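Local coordinates for envelopment polyprotein (Bovine Schmallenberg virus BH80/Germany/2011, PDB 7A56) that probably drives fusion of the viral envelope with a host-cell membrane during entry, as a class II fusion glycoprotein captured in its postfusion form, at residues 126-130 and 176-182. Numbering follows the deposited sequence.
Sequences GINAK and YGSCQDI
Asn-128 and Gln-180 form a hydrogen-bonded pair at the middle of this antiparallel ladder: Gln-180 N reaches Asn-128 O at 2.9 Å, and Asn-128 N returns a more bent bond to Gln-180 O. Lys-130 and Ser-178 repeat the pattern with two bonds of 3.0 Å each, N to O in both directions. At Gly-126 and Ile-182 the ladder is lopsided. Ile-182 N donates to Gly-126 O (2.8 Å, nearly straight at 167°) from well above the carbonyl plane, whereas the return bond from Gly-126 N to Ile-182 O is weak.

A water reinforces the pairing on the Asn-128 face. It accepts from Asn-128 ND2 (3.1 Å) and donates to both Gln-180 OE1 and Asp-181 O, tying the two strands together through side chain and backbone. The Asn-128 and Ile-182 side chains cross at about a right angle, with ND2 lying 3.4 Å from Ile-182 CG1.

Apolar contact occupies the other face. With Ile-127 CG2 anti to the backbone N, that methyl packs on Cys-179 CB at 3.6 Å, and Ala-129 CB lies alongside more loosely.

Leu-296 of strand 293-296 packs against Ile-127, Ala-129 and Cys-179 here, and the disulfide from Cys-179 to Cys-299 ties strand 172-183 to the chain that follows strand 293-296. In this elongated, strand-rich, disulfide-braced class II fusion protein, strand 172-183 runs between long strand 98-134 and strand 150-158, where Gly-177 and Cys-179 bond through their backbones to Phe-152 and Val-150.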
loop_
_atom_site.group_PDB
_atom_site.type_symbol
_atom_site.label_atom_id
_atom_site.label_comp_id
_atom_site.label_asym_id
_atom_site.label_seq_id
_atom_site.Cartn_x
_atom_site.Cartn_y
_atom_site.Cartn_z
ATOM N N GLY A 126 -19.031 -0.625 -33.305
ATOM C CA GLY A 126 -20.184 -1.193 -33.993
ATOM C C GLY A 126 -21.000 -1.961 -32.988
ATOM O O GLY A 126 -20.605 -2.104 -31.841
ATOM N N ILE A 127 -22.189 -2.419 -33.429
ATOM C CA ILE A 127 -23.072 -3.208 -32.566
ATOM C C ILE A 127 -23.518 -4.440 -33.323
ATOM O O ILE A 127 -24.166 -4.318 -34.376
ATOM C CB ILE A 127 -24.333 -2.417 -32.126
ATOM C CG1 ILE A 127 -23.912 -1.088 -31.475
ATOM C CG2 ILE A 127 -25.213 -3.288 -31.223
ATOM C CD1 ILE A 127 -25.107 -0.171 -31.062
ATOM N N ASN A 128 -23.271 -5.621 -32.756
ATOM C CA ASN A 128 -23.966 -6.823 -33.223
ATOM C C ASN A 128 -25.364 -6.838 -32.618
ATOM O O ASN A 128 -25.506 -6.693 -31.404
ATOM C CB ASN A 128 -23.252 -8.095 -32.796
ATOM C CG ASN A 128 -22.009 -8.384 -33.622
ATOM O OD1 ASN A 128 -22.056 -8.452 -34.838
ATOM N ND2 ASN A 128 -20.911 -8.593 -32.955
ATOM N N ALA A 129 -26.392 -7.036 -33.451
ATOM C CA ALA A 129 -27.787 -6.917 -33.002
ATOM C C ALA A 129 -28.671 -7.998 -33.636
ATOM O O ALA A 129 -28.438 -8.451 -34.760
ATOM C CB ALA A 129 -28.410 -5.523 -33.333
ATOM N N LYS A 130 -29.684 -8.415 -32.888
ATOM C CA LYS A 130 -30.780 -9.208 -33.429
ATOM C C LYS A 130 -32.094 -8.569 -33.003
ATOM O O LYS A 130 -32.162 -7.953 -31.944
ATOM C CB LYS A 130 -30.742 -10.656 -32.946
ATOM C CG LYS A 130 -29.338 -11.252 -32.970
ATOM C CD LYS A 130 -29.453 -12.745 -33.101
ATOM C CE LYS A 130 -28.108 -13.450 -32.998
ATOM N NZ LYS A 130 -28.397 -14.907 -32.873
ATOM N N TYR A 176 -38.753 -6.428 -30.090
ATOM C CA TYR A 176 -37.698 -6.708 -29.100
ATOM C C TYR A 176 -36.414 -7.155 -29.788
ATOM O O TYR A 176 -36.396 -7.473 -30.980
ATOM C CB TYR A 176 -38.170 -7.789 -28.087
ATOM C CG TYR A 176 -38.541 -9.114 -28.695
ATOM C CD1 TYR A 176 -39.853 -9.377 -29.120
ATOM C CD2 TYR A 176 -37.595 -10.128 -28.826
ATOM C CE1 TYR A 176 -40.188 -10.609 -29.677
ATOM C CE2 TYR A 176 -37.926 -11.357 -29.388
ATOM C CZ TYR A 176 -39.208 -11.590 -29.799
ATOM O OH TYR A 176 -39.491 -12.820 -30.336
ATOM N N GLY A 177 -35.328 -7.173 -29.025
ATOM C CA GLY A 177 -34.126 -7.785 -29.535
ATOM C C GLY A 177 -33.032 -7.809 -28.483
ATOM O O GLY A 177 -33.291 -7.689 -27.276
ATOM N N SER A 178 -31.804 -7.990 -28.975
ATOM C CA SER A 178 -30.620 -8.046 -28.105
ATOM C C SER A 178 -29.420 -7.494 -28.867
ATOM O O SER A 178 -29.428 -7.401 -30.105
ATOM C CB SER A 178 -30.355 -9.474 -27.623
ATOM O OG SER A 178 -30.372 -10.372 -28.714
ATOM N N CYS A 179 -28.339 -7.198 -28.128
ATOM C CA CYS A 179 -27.200 -6.606 -28.805
ATOM C C CYS A 179 -25.942 -6.805 -27.959
ATOM O O CYS A 179 -26.027 -7.043 -26.762
ATOM C CB CYS A 179 -27.435 -5.105 -29.075
ATOM S SG CYS A 179 -27.729 -4.061 -27.619
ATOM N N GLN A 180 -24.783 -6.653 -28.602
ATOM C CA GLN A 180 -23.485 -6.671 -27.912
ATOM C C GLN A 180 -22.551 -5.748 -28.692
ATOM O O GLN A 180 -22.597 -5.749 -29.932
ATOM C CB GLN A 180 -22.976 -8.113 -27.863
ATOM C CG GLN A 180 -21.762 -8.390 -26.979
ATOM C CD GLN A 180 -21.468 -9.862 -27.020
ATOM O OE1 GLN A 180 -21.138 -10.391 -28.073
ATOM N NE2 GLN A 180 -21.658 -10.548 -25.886
ATOM N N ASP A 181 -21.783 -4.909 -27.978
ATOM C CA ASP A 181 -20.801 -4.035 -28.638
ATOM C C ASP A 181 -19.765 -4.824 -29.429
ATOM O O ASP A 181 -19.443 -5.982 -29.117
ATOM C CB ASP A 181 -20.030 -3.188 -27.634
ATOM C CG ASP A 181 -20.837 -2.015 -27.088
ATOM O OD1 ASP A 181 -22.095 -1.996 -27.263
ATOM O OD2 ASP A 181 -20.195 -1.136 -26.429
ATOM N N ILE A 182 -19.230 -4.164 -30.460
ATOM C CA ILE A 182 -17.966 -4.531 -31.108
ATOM C C ILE A 182 -16.947 -3.443 -30.784
ATOM O O ILE A 182 -17.256 -2.233 -30.936
ATOM C CB ILE A 182 -18.123 -4.647 -32.631
ATOM C CG1 ILE A 182 -19.211 -5.635 -33.005
ATOM C CG2 ILE A 182 -16.738 -5.005 -33.268
ATOM C CD1 ILE A 182 -19.794 -5.347 -34.428
HETATM O O HOH W 1 -19.896 -8.402 -30.001
#